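Local structure of alanine racemase (Enterococcus faecalis, 3E6E) at residues E31-G43 against A60-L74. The protein belongs to the alanine racemase family of dimeric two-domain proteins, with a barrel domain of the TIM type followed by a C-terminal domain rich in beta strands. The protein carries 1 engineered substitution. Sequence-based numbering, arbitrary orientation.
Sequences EGTALFAVVKANG and ATGFCVALLDEAIEL. With DCS (D-[3-hydroxy-2-methyl-5-phosphonooxymethyl-pyridin-4-ylmethyl]-N,O-cycloserylamide), chain D.
The Phe36 ring lies flat on the backbone of Gly62, whose CA sits 3.3 Å from the ring centroid and nearly on its normal, a CH-pi contact made possible by the missing side chain. At the edge of the same ring is Cys64 SG, 5.3 Å from the centroid; its chi1 of -58° turns the sulfur back along the strand toward Phe36, while Cys64 CB packs against Val38 CB at 3.6 Å. Ala37 faces the other way, and its CB lies 4.2 Å from Phe63 CD2. Between these two layers the parallel strands are joined by backbone hydrogen bonds, including Ala37 N to Gly62 O (3.0 Å) and Cys64 N to Ala37 O (3.1 Å). Beyond the strands, Lys40 CD rests on Ala66 CB at 3.5 Å; Lys40 CE and NZ both lie 3.6 Å from DCS C4A, with NZ salt-bridged to Asp315 of the second subunit. Glu70 OE2, hydrogen-bonded by Ala66 N from above the carboxylate plane, lies against Lys40 CB, while OE1 takes a weak hydrogen bond from Ala41 N and a salt bridge from Arg365 of the second subunit. The strands form a beta-alpha-beta crossover of the TIM-type barrel through helix 48-56, with Val38, ending strand 34-38, and Lys40 just beyond it in the DCS pocket.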
ATOM      1  N   GLU A  31      32.443 -16.777  -7.304  1.00 52.02           N
ATOM      2  CA  GLU A  31      33.441 -15.734  -7.526  1.00 54.22           C
ATOM      3  C   GLU A  31      33.810 -15.548  -8.995  1.00 54.46           C
ATOM      4  O   GLU A  31      34.718 -14.775  -9.334  1.00 54.81           O
ATOM      5  CB  GLU A  31      34.831 -16.207  -7.074  1.00 55.09           C
ATOM      6  CG  GLU A  31      35.750 -15.068  -6.657  1.00 57.07           C
ATOM      7  CD  GLU A  31      35.144 -14.211  -5.548  1.00 58.00           C
ATOM      8  OE1 GLU A  31      34.054 -13.629  -5.760  1.00 58.03           O
ATOM      9  OE2 GLU A  31      35.760 -14.119  -4.462  1.00 57.59           O
ATOM     10  N   GLY A  32      33.105 -16.267  -9.865  1.00 53.18           N
ATOM     11  CA  GLY A  32      33.342 -16.131 -11.287  1.00 50.75           C
ATOM     12  C   GLY A  32      31.921 -15.708 -11.635  1.00 49.30           C
ATOM     13  O   GLY A  32      31.435 -15.960 -12.743  1.00 50.10           O
ATOM     14  N   THR A  33      31.257 -15.053 -10.683  1.00 45.50           N
ATOM     15  CA  THR A  33      29.876 -14.624 -10.870  1.00 40.90           C
ATOM     16  C   THR A  33      29.613 -13.211 -10.359  1.00 37.51           C
ATOM     17  O   THR A  33      30.306 -12.717  -9.476  1.00 36.57           O
ATOM     18  CB  THR A  33      28.934 -15.590 -10.146  1.00 40.81           C
ATOM     19  OG1 THR A  33      29.247 -16.934 -10.533  1.00 42.04           O
ATOM     20  CG2 THR A  33      27.497 -15.294 -10.502  1.00 41.66           C
ATOM     21  N   ALA A  34      28.603 -12.563 -10.924  1.00 33.03           N
ATOM     22  CA  ALA A  34      28.256 -11.214 -10.507  1.00 29.53           C
ATOM     23  C   ALA A  34      26.914 -11.154  -9.765  1.00 27.62           C
ATOM     24  O   ALA A  34      25.970 -11.904 -10.056  1.00 24.96           O
ATOM     25  CB  ALA A  34      28.229 -10.285 -11.711  1.00 28.51           C
ATOM     26  N   LEU A  35      26.837 -10.240  -8.808  1.00 25.97           N
ATOM     27  CA  LEU A  35      25.630 -10.086  -8.023  1.00 24.74           C
ATOM     28  C   LEU A  35      24.903  -8.821  -8.405  1.00 24.15           C
ATOM     29  O   LEU A  35      25.434  -7.718  -8.277  1.00 25.05           O
ATOM     30  CB  LEU A  35      25.971 -10.051  -6.532  1.00 25.20           C
ATOM     31  CG  LEU A  35      24.810  -9.970  -5.534  1.00 26.10           C
ATOM     32  CD1 LEU A  35      24.066  -8.653  -5.662  1.00 26.91           C
ATOM     33  CD2 LEU A  35      23.868 -11.112  -5.795  1.00 29.12           C
ATOM     34  N   PHE A  36      23.690  -8.984  -8.906  1.00 22.10           N
ATOM     35  CA  PHE A  36      22.892  -7.835  -9.250  1.00 22.22           C
ATOM     36  C   PHE A  36      21.852  -7.763  -8.155  1.00 22.46           C
ATOM     37  O   PHE A  36      21.308  -8.792  -7.729  1.00 22.49           O
ATOM     38  CB  PHE A  36      22.242  -8.004 -10.628  1.00 22.58           C
ATOM     39  CG  PHE A  36      23.025  -7.374 -11.751  1.00 22.46           C
ATOM     40  CD1 PHE A  36      24.401  -7.561 -11.852  1.00 22.47           C
ATOM     41  CD2 PHE A  36      22.387  -6.608 -12.717  1.00 23.52           C
ATOM     42  CE1 PHE A  36      25.126  -6.997 -12.895  1.00 22.45           C
ATOM     43  CE2 PHE A  36      23.108  -6.038 -13.769  1.00 22.15           C
ATOM     44  CZ  PHE A  36      24.480  -6.235 -13.853  1.00 22.20           C
ATOM     45  N   ALA A  37      21.602  -6.547  -7.681  1.00 22.07           N
ATOM     46  CA  ALA A  37      20.628  -6.318  -6.626  1.00 21.22           C
ATOM     47  C   ALA A  37      19.339  -5.735  -7.189  1.00 20.46           C
ATOM     48  O   ALA A  37      19.320  -4.620  -7.706  1.00 19.36           O
ATOM     49  CB  ALA A  37      21.215  -5.379  -5.574  1.00 21.55           C
ATOM     50  N   VAL A  38      18.263  -6.507  -7.107  1.00 20.87           N
ATOM     51  CA  VAL A  38      16.970  -6.039  -7.591  1.00 20.57           C
ATOM     52  C   VAL A  38      16.374  -5.210  -6.460  1.00 19.99           C
ATOM     53  O   VAL A  38      16.200  -5.708  -5.346  1.00 19.38           O
ATOM     54  CB  VAL A  38      16.054  -7.230  -7.957  1.00 19.79           C
ATOM     55  CG1 VAL A  38      16.324  -8.387  -7.043  1.00 20.74           C
ATOM     56  CG2 VAL A  38      14.604  -6.822  -7.873  1.00 20.07           C
ATOM     57  N   VAL A  39      16.095  -3.938  -6.750  1.00 18.73           N
ATOM     58  CA  VAL A  39      15.546  -3.013  -5.764  1.00 16.98           C
ATOM     59  C   VAL A  39      14.261  -2.329  -6.213  1.00 17.26           C
ATOM     60  O   VAL A  39      14.047  -1.148  -5.918  1.00 18.34           O
ATOM     61  CB  VAL A  39      16.559  -1.904  -5.405  1.00 15.96           C
ATOM     62  CG1 VAL A  39      17.821  -2.512  -4.807  1.00 15.40           C
ATOM     63  CG2 VAL A  39      16.875  -1.078  -6.645  1.00 15.70           C
ATOM     64  N   LYS A  40      13.411  -3.057  -6.926  1.00 17.07           N
ATOM     65  CA  LYS A  40      12.143  -2.496  -7.391  1.00 16.97           C
ATOM     66  C   LYS A  40      11.161  -2.337  -6.243  1.00 17.24           C
ATOM     67  O   LYS A  40      11.467  -2.695  -5.099  1.00 16.15           O
ATOM     68  CB  LYS A  40      11.513  -3.391  -8.465  1.00 18.94           C
ATOM     69  CG  LYS A  40      11.336  -4.858  -8.090  1.00 16.68           C
ATOM     70  CD  LYS A  40      10.761  -5.584  -9.289  1.00 19.09           C
ATOM     71  CE  LYS A  40      10.700  -7.085  -9.103  1.00 18.95           C
ATOM     72  NZ  LYS A  40       9.560  -7.513  -8.279  1.00 19.79           N
ATOM     73  N   ALA A  41       9.973  -1.826  -6.565  1.00 18.85           N
ATOM     74  CA  ALA A  41       8.924  -1.582  -5.578  1.00 20.12           C
ATOM     75  C   ALA A  41       9.561  -0.844  -4.394  1.00 21.57           C
ATOM     76  O   ALA A  41       9.447  -1.253  -3.232  1.00 21.11           O
ATOM     77  CB  ALA A  41       8.305  -2.898  -5.131  1.00 20.54           C
ATOM     78  N   ASN A  42      10.245   0.245  -4.734  1.00 22.75           N
ATOM     79  CA  ASN A  42      10.955   1.085  -3.784  1.00 24.69           C
ATOM     80  C   ASN A  42      11.774   0.271  -2.796  1.00 24.56           C
ATOM     81  O   ASN A  42      11.624   0.408  -1.578  1.00 26.57           O
ATOM     82  CB  ASN A  42       9.990   1.999  -3.020  1.00 25.90           C
ATOM     83  CG  ASN A  42      10.724   3.061  -2.227  1.00 28.19           C
ATOM     84  OD1 ASN A  42      11.668   3.675  -2.727  1.00 29.49           O
ATOM     85  ND2 ASN A  42      10.298   3.286  -0.989  1.00 29.78           N
ATOM     86  N   GLY A  43      12.646  -0.578  -3.325  1.00 22.59           N
ATOM     87  CA  GLY A  43      13.478  -1.386  -2.466  1.00 20.14           C
ATOM     88  C   GLY A  43      12.685  -2.394  -1.662  1.00 20.23           C
ATOM     89  O   GLY A  43      13.071  -2.734  -0.544  1.00 18.29           O
ATOM     90  N   ALA A  60      27.626  -5.622  -4.764  1.00 21.15           N
ATOM     91  CA  ALA A  60      26.816  -5.597  -5.967  1.00 20.08           C
ATOM     92  C   ALA A  60      27.517  -4.798  -7.064  1.00 21.45           C
ATOM     93  O   ALA A  60      28.264  -3.855  -6.784  1.00 20.75           O
ATOM     94  CB  ALA A  60      25.467  -4.987  -5.664  1.00 17.56           C
ATOM     95  N   THR A  61      27.279  -5.175  -8.316  1.00 22.52           N
ATOM     96  CA  THR A  61      27.900  -4.474  -9.439  1.00 22.70           C
ATOM     97  C   THR A  61      26.883  -4.216 -10.536  1.00 23.25           C
ATOM     98  O   THR A  61      27.244  -3.961 -11.681  1.00 23.40           O
ATOM     99  CB  THR A  61      29.090  -5.282 -10.015  1.00 22.40           C
ATOM    100  OG1 THR A  61      28.635  -6.560 -10.478  1.00 22.32           O
ATOM    101  CG2 THR A  61      30.148  -5.492  -8.943  1.00 20.62           C
ATOM    102  N   GLY A  62      25.607  -4.272 -10.164  1.00 24.95           N
ATOM    103  CA  GLY A  62      24.523  -4.039 -11.110  1.00 26.16           C
ATOM    104  C   GLY A  62      23.170  -3.990 -10.410  1.00 26.29           C
ATOM    105  O   GLY A  62      23.053  -4.434  -9.260  1.00 25.13           O
ATOM    106  N   PHE A  63      22.148  -3.474 -11.100  1.00 26.30           N
ATOM    107  CA  PHE A  63      20.811  -3.354 -10.514  1.00 26.29           C
ATOM    108  C   PHE A  63      19.622  -3.734 -11.392  1.00 26.77           C
ATOM    109  O   PHE A  63      19.598  -3.446 -12.592  1.00 27.39           O
ATOM    110  CB  PHE A  63      20.603  -1.928 -10.003  1.00 25.73           C
ATOM    111  CG  PHE A  63      21.652  -1.488  -9.056  1.00 26.21           C
ATOM    112  CD1 PHE A  63      22.796  -0.850  -9.520  1.00 27.66           C
ATOM    113  CD2 PHE A  63      21.542  -1.782  -7.701  1.00 27.03           C
ATOM    114  CE1 PHE A  63      23.834  -0.511  -8.644  1.00 28.45           C
ATOM    115  CE2 PHE A  63      22.564  -1.454  -6.816  1.00 28.52           C
ATOM    116  CZ  PHE A  63      23.718  -0.815  -7.290  1.00 28.66           C
ATOM    117  N   CYS A  64      18.628  -4.367 -10.762  1.00 26.51           N
ATOM    118  CA  CYS A  64      17.400  -4.799 -11.427  1.00 24.39           C
ATOM    119  C   CYS A  64      16.189  -4.091 -10.841  1.00 22.78           C
ATOM    120  O   CYS A  64      16.027  -4.028  -9.625  1.00 23.97           O
ATOM    121  CB  CYS A  64      17.202  -6.299 -11.255  1.00 24.95           C
ATOM    122  SG  CYS A  64      18.553  -7.317 -11.873  1.00 28.19           S
ATOM    123  N   VAL A  65      15.344  -3.566 -11.715  1.00 19.83           N
ATOM    124  CA  VAL A  65      14.135  -2.875 -11.302  1.00 18.11           C
ATOM    125  C   VAL A  65      13.040  -3.343 -12.241  1.00 17.96           C
ATOM    126  O   VAL A  65      13.313  -4.060 -13.200  1.00 17.91           O
ATOM    127  CB  VAL A  65      14.274  -1.340 -11.421  1.00 17.38           C
ATOM    128  CG1 VAL A  65      15.391  -0.845 -10.527  1.00 14.62           C
ATOM    129  CG2 VAL A  65      14.526  -0.958 -12.878  1.00 17.30           C
ATOM    130  N   ALA A  66      11.805  -2.935 -11.976  1.00 17.67           N
ATOM    131  CA  ALA A  66      10.692  -3.334 -12.826  1.00 17.52           C
ATOM    132  C   ALA A  66      10.288  -2.256 -13.810  1.00 18.54           C
ATOM    133  O   ALA A  66       9.835  -2.563 -14.907  1.00 17.51           O
ATOM    134  CB  ALA A  66       9.499  -3.698 -11.977  1.00 16.13           C
ATOM    135  N   LEU A  67      10.459  -0.994 -13.421  1.00 19.79           N
ATOM    136  CA  LEU A  67      10.039   0.114 -14.265  1.00 21.14           C
ATOM    137  C   LEU A  67      11.105   1.102 -14.723  1.00 22.86           C
ATOM    138  O   LEU A  67      12.046   1.420 -13.992  1.00 24.04           O
ATOM    139  CB  LEU A  67       8.937   0.890 -13.554  1.00 20.23           C
ATOM    140  CG  LEU A  67       7.936   0.049 -12.769  1.00 18.54           C
ATOM    141  CD1 LEU A  67       6.867   0.963 -12.216  1.00 20.31           C
ATOM    142  CD2 LEU A  67       7.317  -1.005 -13.659  1.00 20.09           C
ATOM    143  N   LEU A  68      10.934   1.596 -15.945  1.00 22.85           N
ATOM    144  CA  LEU A  68      11.854   2.564 -16.494  1.00 22.95           C
ATOM    145  C   LEU A  68      11.989   3.697 -15.486  1.00 22.92           C
ATOM    146  O   LEU A  68      13.079   4.220 -15.255  1.00 21.32           O
ATOM    147  CB  LEU A  68      11.319   3.095 -17.822  1.00 23.95           C
ATOM    148  CG  LEU A  68      12.132   4.247 -18.411  1.00 26.23           C
ATOM    149  CD1 LEU A  68      13.634   3.945 -18.316  1.00 26.80           C
ATOM    150  CD2 LEU A  68      11.705   4.472 -19.851  1.00 27.95           C
ATOM    151  N   ASP A  69      10.865   4.056 -14.876  1.00 24.94           N
ATOM    152  CA  ASP A  69      10.831   5.115 -13.875  1.00 26.20           C
ATOM    153  C   ASP A  69      11.792   4.793 -12.745  1.00 26.58           C
ATOM    154  O   ASP A  69      12.602   5.631 -12.350  1.00 26.43           O
ATOM    155  CB  ASP A  69       9.434   5.248 -13.289  1.00 26.96           C
ATOM    156  CG  ASP A  69       8.391   5.504 -14.336  1.00 29.30           C
ATOM    157  OD1 ASP A  69       8.181   6.678 -14.705  1.00 28.87           O
ATOM    158  OD2 ASP A  69       7.780   4.520 -14.798  1.00 34.14           O
ATOM    159  N   GLU A  70      11.692   3.573 -12.223  1.00 27.48           N
ATOM    160  CA  GLU A  70      12.549   3.140 -11.122  1.00 29.50           C
ATOM    161  C   GLU A  70      14.001   3.266 -11.547  1.00 30.50           C
ATOM    162  O   GLU A  70      14.868   3.635 -10.744  1.00 32.15           O
ATOM    163  CB  GLU A  70      12.239   1.689 -10.739  1.00 29.31           C
ATOM    164  CG  GLU A  70      10.799   1.472 -10.297  1.00 30.84           C
ATOM    165  CD  GLU A  70      10.479   0.014 -10.047  1.00 33.23           C
ATOM    166  OE1 GLU A  70       9.336  -0.292  -9.641  1.00 35.45           O
ATOM    167  OE2 GLU A  70      11.371  -0.830 -10.254  1.00 35.66           O
ATOM    168  N   ALA A  71      14.245   2.969 -12.823  1.00 30.68           N
ATOM    169  CA  ALA A  71      15.582   3.031 -13.420  1.00 29.26           C
ATOM    170  C   ALA A  71      16.128   4.457 -13.432  1.00 27.74           C
ATOM    171  O   ALA A  71      17.240   4.713 -12.979  1.00 27.53           O
ATOM    172  CB  ALA A  71      15.536   2.474 -14.848  1.00 27.90           C
ATOM    173  N   ILE A  72      15.344   5.387 -13.955  1.00 26.75           N
ATOM    174  CA  ILE A  72      15.799   6.763 -14.007  1.00 27.38           C
ATOM    175  C   ILE A  72      16.139   7.271 -12.608  1.00 28.58           C
ATOM    176  O   ILE A  72      17.113   7.999 -12.429  1.00 30.48           O
ATOM    177  CB  ILE A  72      14.743   7.657 -14.714  1.00 26.29           C
ATOM    178  CG1 ILE A  72      14.667   7.244 -16.192  1.00 25.85           C
ATOM    179  CG2 ILE A  72      15.100   9.129 -14.586  1.00 22.88           C
ATOM    180  CD1 ILE A  72      13.696   8.012 -17.013  1.00 26.48           C
ATOM    181  N   GLU A  73      15.367   6.866 -11.608  1.00 28.98           N
ATOM    182  CA  GLU A  73      15.656   7.303 -10.257  1.00 27.63           C
ATOM    183  C   GLU A  73      17.084   6.891  -9.948  1.00 28.08           C
ATOM    184  O   GLU A  73      17.886   7.709  -9.488  1.00 28.27           O
ATOM    185  CB  GLU A  73      14.688   6.670  -9.251  1.00 28.61           C
ATOM    186  CG  GLU A  73      15.101   6.878  -7.790  1.00 31.14           C
ATOM    187  CD  GLU A  73      13.987   6.585  -6.793  1.00 32.60           C
ATOM    188  OE1 GLU A  73      13.167   7.494  -6.535  1.00 32.96           O
ATOM    189  OE2 GLU A  73      13.931   5.450  -6.271  1.00 33.77           O
ATOM    190  N   LEU A  74      17.420   5.634 -10.226  1.00 26.74           N
ATOM    191  CA  LEU A  74      18.778   5.161  -9.955  1.00 27.48           C
ATOM    192  C   LEU A  74      19.847   6.007 -10.640  1.00 27.64           C
ATOM    193  O   LEU A  74      20.917   6.263 -10.072  1.00 26.33           O
ATOM    194  CB  LEU A  74      18.938   3.704 -10.381  1.00 27.38           C
ATOM    195  CG  LEU A  74      18.152   2.708  -9.534  1.00 29.48           C
ATOM    196  CD1 LEU A  74      18.448   1.284  -9.987  1.00 29.87           C
ATOM    197  CD2 LEU A  74      18.534   2.893  -8.071  1.00 29.11           C
TER
HETATM  198  N1  DCS D 372      14.477 -11.760 -11.387  1.00 29.63           N
HETATM  199  C2  DCS D 372      13.199 -11.464 -11.965  1.00 29.64           C
HETATM  200  C2A DCS D 372      12.974 -11.560 -13.462  1.00 31.69           C
HETATM  201  C3  DCS D 372      12.169 -11.090 -11.095  1.00 29.97           C
HETATM  202  O3  DCS D 372      10.934 -10.792 -11.557  1.00 30.58           O
HETATM  203  C4  DCS D 372      12.446 -11.019  -9.669  1.00 30.89           C
HETATM  204  C4A DCS D 372      11.337 -10.623  -8.714  1.00 34.27           C
HETATM  205  C5  DCS D 372      13.789 -11.345  -9.184  1.00 28.15           C
HETATM  206  C6  DCS D 372      14.760 -11.701 -10.052  1.00 28.49           C
HETATM  207  C5A DCS D 372      14.171 -11.307  -7.725  1.00 26.89           C
HETATM  208  O4P DCS D 372      13.460 -12.342  -7.041  1.00 27.14           O
HETATM  209  P   DCS D 372      13.566 -12.659  -5.484  1.00 25.04           P
HETATM  210  O1P DCS D 372      14.946 -13.025  -5.230  1.00 26.02           O
HETATM  211  O2P DCS D 372      13.161 -11.475  -4.732  1.00 24.66           O
HETATM  212  O3P DCS D 372      12.680 -13.784  -5.205  1.00 25.99           O
HETATM  213  N   DCS D 372      10.163 -11.577  -8.846  1.00 37.03           N
HETATM  214  CA  DCS D 372       9.012 -11.415  -8.062  1.00 37.37           C
HETATM  215  C   DCS D 372       7.766 -10.889  -8.518  1.00 38.21           C
HETATM  216  O   DCS D 372       7.505 -10.428  -9.775  1.00 39.09           O
HETATM  217  ND  DCS D 372       6.910 -10.925  -7.526  1.00 37.84           N
HETATM  218  OG  DCS D 372       7.543 -11.452  -6.419  1.00 37.75           O
HETATM  219  CB  DCS D 372       8.818 -11.745  -6.750  1.00 38.26           C